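Local atomic coordinates of Rab GDP-dissociation inhibitor (Saccharomyces cerevisiae, PDB entry 2BCG), a protein that regulates Rab GTPases of the yeast secretory pathway by inhibiting GDP release from SEC4 and extracts GDP-bound YPT7 from vacuolar membranes. Residues A[112-118]-A[231-237]; A[315-320]-A[360-364]; A[328-333]-A[345-351]. All coordinates share one frame; numbering follows the deposited sequence. Where two conformers were deposited one is given.

In the fold
Going from the N terminus, contact 1 comes first: strand 112-114 and the turn after it pair with 231-237, closing a loop of 112 residues that is just over half helical. The chain then reaches strand 303-317, whose end meets 360-364 in contact 2. Contact 3, the hairpin of 328-333 with 345-351, is nested inside the loop that contact 2 closes. Both belong to one mixed sheet, where 345-351 and 362-369 are neighbours and L363 N lies 2.8 Å from V350 O. Contact 1 belongs to a separate three-stranded sheet but touches contact 3, with Y234 and S118 both meeting Q331. No segments cross in sequence order.

Contact 1. Residues A[112-118]-A[231-237]; sequences FKQVSGS and KSPYLYP
Strands 112-114 and 234-237 pair antiparallel in a small three-stranded sheet, and both segments overlap regions that interact with YPT1. K113 and Y236 form the hydrogen-bonded pair, K113 N to Y236 O at 3.0 Å and Y236 N to K113 O at 2.9 Å. V115 N prolongs the ladder to Y234 O in a nearly straight bond (177°). Past this point a side chain takes over: S232 OG donates to V115 O at 2.7 Å, and it accepts from Y234 N at 3.0 Å, which makes an ST turn. Its chi1 of 80° sets OG between backbone N and carbonyl carbon, where one hydroxyl serves both segments.

Apolar contacts follow the ladder. V115 CG2 reaches the CB atoms of Y234 (3.8 Å) and Y236, while F112 crosses P237 obliquely, CE2 to CB at 4.0 Å. The extended chains of Q114 and K231 cross at about a right angle, with Q114 NE2 3.7 Å from K231 CB. One water accepts from Q114 NE2 and sits by S232 O and Y234 O, bridging the segments; another links K231 NZ to Q114 O.

Strand 234-237 is the middle strand, with 91-92 on its other edge, and P233 and L235 pack on helix 212-229. Y234 OH and S118 OG both bond Q331 of strand 330-334, while F112 bonds through its backbone to the chain of another protein.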
# COMPACT_ATOMS: atom_id res chain seq x y z
N PHE A 112 -7.31 -0.20 6.81
CA PHE A 112 -8.15 -0.83 5.78
C PHE A 112 -9.61 -0.65 6.06
O PHE A 112 -9.99 -0.71 7.22
CB PHE A 112 -7.83 -2.31 5.65
CG PHE A 112 -6.39 -2.56 5.23
CD1 PHE A 112 -5.38 -2.64 6.18
CD2 PHE A 112 -6.06 -2.68 3.89
CE1 PHE A 112 -4.07 -2.85 5.82
CE2 PHE A 112 -4.73 -2.88 3.53
CZ PHE A 112 -3.75 -2.96 4.49
N LYS A 113 -10.40 -0.47 5.00
CA LYS A 113 -11.87 -0.52 5.13
C LYS A 113 -12.41 -1.62 4.21
O LYS A 113 -11.82 -1.94 3.19
CB LYS A 113 -12.56 0.79 4.70
CG LYS A 113 -12.31 1.99 5.52
CD LYS A 113 -13.42 2.98 5.26
CE LYS A 113 -13.45 3.98 6.40
NZ LYS A 113 -14.00 5.28 5.94
N GLN A 114 -13.56 -2.18 4.57
CA GLN A 114 -14.23 -3.13 3.68
C GLN A 114 -14.75 -2.46 2.43
O GLN A 114 -15.27 -1.34 2.47
CB GLN A 114 -15.43 -3.74 4.39
CG GLN A 114 -15.06 -4.61 5.56
CD GLN A 114 -16.28 -5.29 6.15
OE1 GLN A 114 -16.79 -4.90 7.21
NE2 GLN A 114 -16.79 -6.27 5.43
N VAL A 115 -14.69 -3.18 1.33
CA VAL A 115 -15.39 -2.74 0.11
C VAL A 115 -16.87 -3.17 0.25
O VAL A 115 -17.15 -4.28 0.73
CB VAL A 115 -14.69 -3.40 -1.12
CG1 VAL A 115 -15.50 -3.21 -2.41
CG2 VAL A 115 -13.24 -2.85 -1.27
N SER A 116 -17.80 -2.30 -0.13
CA SER A 116 -19.24 -2.54 0.16
C SER A 116 -19.87 -3.75 -0.51
O SER A 116 -20.82 -4.38 0.04
CB SER A 116 -20.08 -1.31 -0.18
OG SER A 116 -19.47 -0.17 0.38
N GLY A 117 -19.37 -4.12 -1.67
CA GLY A 117 -19.96 -5.26 -2.36
C GLY A 117 -19.30 -5.53 -3.68
O GLY A 117 -18.49 -4.71 -4.13
N SER A 118 -19.63 -6.68 -4.27
CA SER A 118 -19.19 -7.06 -5.62
C SER A 118 -20.48 -7.27 -6.41
O SER A 118 -21.39 -7.96 -5.92
CB SER A 118 -18.35 -8.34 -5.60
OG SER A 118 -18.02 -8.79 -6.91
N LYS A 231 -20.24 -8.47 3.79
CA LYS A 231 -20.37 -7.42 2.76
C LYS A 231 -19.80 -7.79 1.40
O LYS A 231 -20.47 -7.62 0.37
CB LYS A 231 -19.75 -6.09 3.19
CG LYS A 231 -20.31 -5.46 4.44
CD LYS A 231 -19.81 -4.03 4.54
CE LYS A 231 -20.13 -3.42 5.90
NZ LYS A 231 -19.33 -2.17 6.10
N SER A 232 -18.53 -8.21 1.40
CA SER A 232 -17.85 -8.57 0.17
C SER A 232 -16.57 -9.31 0.57
O SER A 232 -16.18 -9.33 1.73
CB SER A 232 -17.46 -7.31 -0.64
OG SER A 232 -16.27 -6.75 -0.07
N PRO A 233 -15.90 -9.90 -0.42
CA PRO A 233 -14.64 -10.53 -0.05
C PRO A 233 -13.43 -9.58 0.10
O PRO A 233 -12.32 -10.07 0.35
CB PRO A 233 -14.41 -11.47 -1.22
CG PRO A 233 -15.03 -10.76 -2.38
CD PRO A 233 -16.21 -10.05 -1.85
N TYR A 234 -13.63 -8.27 -0.05
CA TYR A 234 -12.50 -7.35 -0.25
C TYR A 234 -12.28 -6.31 0.80
O TYR A 234 -13.24 -5.75 1.36
CB TYR A 234 -12.69 -6.57 -1.55
CG TYR A 234 -12.89 -7.41 -2.78
CD1 TYR A 234 -11.93 -8.34 -3.17
CD2 TYR A 234 -13.98 -7.21 -3.62
CE1 TYR A 234 -12.08 -9.11 -4.30
CE2 TYR A 234 -14.15 -7.97 -4.77
CZ TYR A 234 -13.19 -8.91 -5.12
OH TYR A 234 -13.35 -9.64 -6.29
N LEU A 235 -11.00 -5.98 0.97
CA LEU A 235 -10.56 -4.79 1.71
C LEU A 235 -9.83 -3.79 0.77
O LEU A 235 -9.37 -4.18 -0.28
CB LEU A 235 -9.60 -5.21 2.84
CG LEU A 235 -10.04 -6.29 3.83
CD1 LEU A 235 -8.92 -6.63 4.81
CD2 LEU A 235 -11.32 -5.83 4.56
N TYR A 236 -9.73 -2.54 1.20
CA TYR A 236 -9.03 -1.51 0.43
C TYR A 236 -8.33 -0.56 1.43
O TYR A 236 -8.92 -0.21 2.44
CB TYR A 236 -10.01 -0.73 -0.46
CG TYR A 236 -9.33 0.28 -1.37
CD1 TYR A 236 -8.77 -0.11 -2.58
CD2 TYR A 236 -9.21 1.63 -0.97
CE1 TYR A 236 -8.08 0.80 -3.38
CE2 TYR A 236 -8.54 2.54 -1.78
CZ TYR A 236 -7.97 2.12 -2.97
OH TYR A 236 -7.33 3.07 -3.73
N PRO A 237 -7.08 -0.18 1.16
CA PRO A 237 -6.37 0.71 2.09
C PRO A 237 -6.82 2.16 2.06
O PRO A 237 -6.97 2.77 0.98
CB PRO A 237 -4.91 0.65 1.61
CG PRO A 237 -5.01 0.33 0.16
CD PRO A 237 -6.25 -0.54 -0.01
O HOH W 1 -15.06 -7.02 3.27
O HOH W 2 -18.36 -1.25 3.25
O HOH W 3 -21.05 -8.63 -2.66

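Contact 2. Residues A[315-320]-A[360-364]; sequences CILNHP and GHYLA
The Y362 ring is modelled in two conformers; in the one described here P320 covers one face, its CA 3.8 Å from the ring centroid and 12° off the normal, a CH-pi contact. P320 CG lies 3.6 Å from Y362 OH, and H319 O comes obliquely to the same ring, 3.3 Å from CD1. The H361 ring instead offers its edge: L317 O lies near its plane, and ND1 gives that oxygen a weak bond of 3.4 Å. I316 CG2 and N318 CB approach H361 obliquely. A face of the H319 imidazole lies against L317 CB; H319 ND1 donates to P320 O at 2.8 Å, almost in the ring plane, and NE2 bonds P388 O, which should fix the ring's rotation and suggests protons on both nitrogens.

The backbones form an antiparallel ladder with C315-A364 and L317-Y362 as its hydrogen-bonded pairs. L317 N to Y362 O is practically straight at 179°. L317 O takes two donors, Y362 N at 2.9 Å and, weakly, H361 ND1. I316 and L363 lie side by side on the face opposite L317 and Y362, CG1 to CD2 at 4.1 Å.

Strand 362-369 sits between 303-317 and 345-351 in the mixed sheet: Y362, in the same conformer, packs on S351, and A364 on I349. Beyond 303-317 comes 391-402, and I316 bonds through its backbone to E390 and E391.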
# COMPACT_ATOMS: atom_id res chain seq x y z
N CYS A 315 -11.76 7.14 -14.13
CA CYS A 315 -12.86 8.09 -14.30
C CYS A 315 -13.15 8.78 -12.99
O CYS A 315 -13.16 8.13 -11.94
CB CYS A 315 -14.12 7.35 -14.72
SG CYS A 315 -13.87 6.46 -16.29
N ILE A 316 -13.37 10.10 -13.08
CA ILE A 316 -13.78 10.87 -11.90
C ILE A 316 -15.25 11.20 -12.06
O ILE A 316 -15.67 11.70 -13.10
CB ILE A 316 -13.00 12.18 -11.75
CG1 ILE A 316 -11.49 11.93 -11.57
CG2 ILE A 316 -13.59 13.00 -10.58
CD1 ILE A 316 -10.64 13.24 -11.59
N LEU A 317 -16.00 10.82 -11.04
CA LEU A 317 -17.45 11.13 -10.99
C LEU A 317 -17.67 12.10 -9.87
O LEU A 317 -16.89 12.15 -8.93
CB LEU A 317 -18.29 9.89 -10.74
CG LEU A 317 -17.89 8.59 -11.45
CD1 LEU A 317 -18.77 7.46 -11.02
CD2 LEU A 317 -17.98 8.73 -12.96
N ASN A 318 -18.75 12.86 -9.96
CA ASN A 318 -19.14 13.71 -8.84
C ASN A 318 -20.43 13.21 -8.17
O ASN A 318 -21.17 13.99 -7.53
CB ASN A 318 -19.20 15.19 -9.24
CG ASN A 318 -20.30 15.49 -10.17
OD1 ASN A 318 -21.09 14.62 -10.54
ND2 ASN A 318 -20.39 16.77 -10.58
N HIS A 319 -20.71 11.92 -8.35
CA HIS A 319 -21.91 11.27 -7.80
C HIS A 319 -21.66 9.76 -7.69
O HIS A 319 -20.78 9.22 -8.35
CB HIS A 319 -23.07 11.48 -8.78
CG HIS A 319 -22.75 10.98 -10.14
ND1 HIS A 319 -22.84 9.64 -10.47
CD2 HIS A 319 -22.28 11.61 -11.24
CE1 HIS A 319 -22.44 9.47 -11.72
NE2 HIS A 319 -22.11 10.64 -12.21
N PRO A 320 -22.49 9.06 -6.89
CA PRO A 320 -22.34 7.58 -6.83
C PRO A 320 -22.67 6.84 -8.10
O PRO A 320 -23.31 7.36 -9.00
CB PRO A 320 -23.30 7.15 -5.72
CG PRO A 320 -23.90 8.37 -5.18
CD PRO A 320 -23.56 9.56 -6.00
N GLY A 360 -17.27 14.23 -2.17
CA GLY A 360 -18.31 14.19 -3.16
C GLY A 360 -17.92 13.50 -4.46
O GLY A 360 -18.77 13.18 -5.30
N HIS A 361 -16.62 13.27 -4.63
CA HIS A 361 -16.17 12.56 -5.82
C HIS A 361 -16.05 11.05 -5.63
O HIS A 361 -15.99 10.52 -4.50
CB HIS A 361 -14.84 13.16 -6.31
CG HIS A 361 -14.95 14.61 -6.71
ND1 HIS A 361 -15.41 15.02 -7.95
CD2 HIS A 361 -14.66 15.75 -6.03
CE1 HIS A 361 -15.42 16.34 -8.01
NE2 HIS A 361 -14.97 16.81 -6.86
N TYR A 362 -16.09 10.34 -6.76
CA TYR A 362 -15.85 8.90 -6.81
C TYR A 362 -14.81 8.67 -7.86
O TYR A 362 -14.79 9.39 -8.86
CB TYR A 362 -17.15 8.12 -7.14
CG TYR A 362 -18.18 8.18 -6.02
CD1 TYR A 362 -18.86 9.39 -5.73
CD2 TYR A 362 -18.48 7.05 -5.26
CE1 TYR A 362 -19.79 9.44 -4.70
CE2 TYR A 362 -19.43 7.10 -4.24
CZ TYR A 362 -20.06 8.31 -3.97
OH TYR A 362 -21.00 8.39 -2.97
N LEU A 363 -13.98 7.66 -7.62
CA LEU A 363 -13.04 7.20 -8.62
C LEU A 363 -13.57 5.85 -9.12
O LEU A 363 -13.89 4.96 -8.34
CB LEU A 363 -11.65 6.99 -8.02
CG LEU A 363 -10.91 8.26 -7.55
CD1 LEU A 363 -9.65 7.91 -6.79
CD2 LEU A 363 -10.58 9.11 -8.77
N ALA A 364 -13.65 5.70 -10.42
CA ALA A 364 -14.11 4.44 -11.01
C ALA A 364 -13.07 4.07 -12.03
O ALA A 364 -12.90 4.79 -13.05
CB ALA A 364 -15.46 4.61 -11.67

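Contact 3. Residues A[328-333]-A[345-351]; sequences DSLQII and IYVAIVS
L330 CG sits between its backbone N and carbonyl carbon (chi1 63°), and this torsion, with a chi2 off the staggered values, lays the side chain alongside I349 with CG 3.6 Å from I349 CD1. I349 holds CG1 anti to its carbonyl carbon (chi1 -66°), its chi2 likewise off staggered, and the same CD1 also reaches I332 CD1 at 4.0 Å. I332 and V347 complete this apolar face, CB to CB at 4.0 Å.

The opposite face carries Q331, I333 and Y346. The Q331 amide runs beside the Y346 ring, planes 18° apart, and I333 CG1 meets the edge of that ring near its plane, 4.0 Å from CE2. A water donates to both Q331 OE1 and V347 O, bridging the strands.

Two hydrogen-bonded pairs, L330-I349 and I332-V347, hold the antiparallel hairpin together. At its open end S351 OG donates to D328 O at 2.8 Å, in the carbonyl plane and on a lone pair, so a side chain extends the pairing beyond the backbone ladder. S329 OG donates to D328 OD2 at 2.9 Å and accepts from S116 N.

Strand 118-122 flanks 330-334, and 362-369 flanks 345-351. The chemistry divides by face: branched aliphatic chains pack against one another on one, while on the other the buried Q331 amide has the contact 1 hydroxyls at NE2, and S421 and the water at OE1. That polar network should fix the amide's rotation and couple this hairpin to strands 234-237 and 118-122.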
# COMPACT_ATOMS: atom_id res chain seq x y z
N ASP A 328 -20.23 3.21 -1.11
CA ASP A 328 -19.01 4.02 -1.09
C ASP A 328 -17.87 3.39 -1.86
O ASP A 328 -16.90 4.09 -2.18
CB ASP A 328 -18.57 4.45 0.33
CG ASP A 328 -18.17 3.30 1.22
OD1 ASP A 328 -18.28 3.49 2.46
OD2 ASP A 328 -17.71 2.25 0.75
N SER A 329 -18.01 2.11 -2.20
CA SER A 329 -16.96 1.36 -2.87
C SER A 329 -17.59 0.08 -3.37
O SER A 329 -18.51 -0.48 -2.72
CB SER A 329 -15.79 1.04 -1.93
OG SER A 329 -16.22 0.31 -0.77
N LEU A 330 -17.09 -0.41 -4.48
CA LEU A 330 -17.59 -1.68 -5.00
C LEU A 330 -16.70 -2.18 -6.11
O LEU A 330 -15.91 -1.41 -6.69
CB LEU A 330 -19.04 -1.60 -5.49
CG LEU A 330 -19.28 -0.65 -6.68
CD1 LEU A 330 -20.22 -1.27 -7.75
CD2 LEU A 330 -19.78 0.75 -6.26
N GLN A 331 -16.87 -3.45 -6.43
CA GLN A 331 -16.40 -4.03 -7.67
C GLN A 331 -17.58 -4.27 -8.61
O GLN A 331 -18.63 -4.73 -8.14
CB GLN A 331 -15.73 -5.38 -7.38
CG GLN A 331 -15.62 -6.31 -8.60
CD GLN A 331 -14.76 -7.49 -8.31
OE1 GLN A 331 -13.57 -7.52 -8.68
NE2 GLN A 331 -15.34 -8.49 -7.66
N ILE A 332 -17.40 -3.98 -9.89
CA ILE A 332 -18.32 -4.53 -10.88
C ILE A 332 -17.57 -5.56 -11.72
O ILE A 332 -16.44 -5.28 -12.16
CB ILE A 332 -18.92 -3.45 -11.81
CG1 ILE A 332 -19.67 -2.38 -11.01
CG2 ILE A 332 -19.87 -4.09 -12.83
CD1 ILE A 332 -20.12 -1.17 -11.88
N ILE A 333 -18.23 -6.70 -11.98
CA ILE A 333 -17.67 -7.73 -12.86
C ILE A 333 -18.58 -7.83 -14.08
O ILE A 333 -19.78 -8.09 -13.91
CB ILE A 333 -17.64 -9.13 -12.18
CG1 ILE A 333 -16.79 -9.12 -10.92
CG2 ILE A 333 -17.09 -10.19 -13.14
CD1 ILE A 333 -16.99 -10.32 -10.03
N ILE A 345 -14.56 -7.59 -18.06
CA ILE A 345 -14.21 -6.18 -17.75
C ILE A 345 -14.52 -5.97 -16.29
O ILE A 345 -15.56 -6.45 -15.78
CB ILE A 345 -15.07 -5.19 -18.59
CG1 ILE A 345 -14.86 -5.47 -20.09
CG2 ILE A 345 -14.71 -3.74 -18.21
CD1 ILE A 345 -15.62 -4.56 -21.00
N TYR A 346 -13.59 -5.32 -15.60
CA TYR A 346 -13.77 -4.97 -14.19
C TYR A 346 -13.95 -3.47 -14.02
O TYR A 346 -13.42 -2.65 -14.77
CB TYR A 346 -12.55 -5.38 -13.34
CG TYR A 346 -12.37 -6.89 -13.21
CD1 TYR A 346 -11.20 -7.48 -13.66
CD2 TYR A 346 -13.35 -7.71 -12.60
CE1 TYR A 346 -11.00 -8.85 -13.57
CE2 TYR A 346 -13.14 -9.09 -12.49
CZ TYR A 346 -11.98 -9.64 -12.96
OH TYR A 346 -11.74 -10.98 -12.84
N VAL A 347 -14.68 -3.11 -12.98
CA VAL A 347 -14.66 -1.74 -12.50
C VAL A 347 -14.36 -1.79 -11.00
O VAL A 347 -14.90 -2.62 -10.26
CB VAL A 347 -15.98 -0.97 -12.78
CG1 VAL A 347 -15.75 0.54 -12.61
CG2 VAL A 347 -16.51 -1.25 -14.21
N ALA A 348 -13.50 -0.88 -10.56
CA ALA A 348 -13.14 -0.74 -9.15
C ALA A 348 -13.52 0.67 -8.78
O ALA A 348 -13.04 1.64 -9.37
CB ALA A 348 -11.65 -0.95 -8.93
N ILE A 349 -14.40 0.78 -7.80
CA ILE A 349 -14.91 2.08 -7.39
C ILE A 349 -14.59 2.32 -5.92
O ILE A 349 -14.85 1.46 -5.07
CB ILE A 349 -16.44 2.15 -7.61
CG1 ILE A 349 -16.74 2.10 -9.12
CG2 ILE A 349 -17.08 3.39 -6.98
CD1 ILE A 349 -17.69 0.98 -9.52
N VAL A 350 -13.99 3.48 -5.63
CA VAL A 350 -13.68 3.92 -4.28
C VAL A 350 -14.01 5.42 -4.24
O VAL A 350 -14.24 6.04 -5.31
CB VAL A 350 -12.19 3.59 -3.90
CG1 VAL A 350 -12.00 2.08 -3.66
CG2 VAL A 350 -11.22 4.15 -4.99
N SER A 351 -14.00 6.02 -3.07
CA SER A 351 -14.46 7.39 -2.99
C SER A 351 -13.81 8.11 -1.80
O SER A 351 -12.82 7.66 -1.26
CB SER A 351 -15.98 7.39 -2.93
OG SER A 351 -16.43 6.77 -1.74
O HOH W 4 -12.89 -4.78 -9.58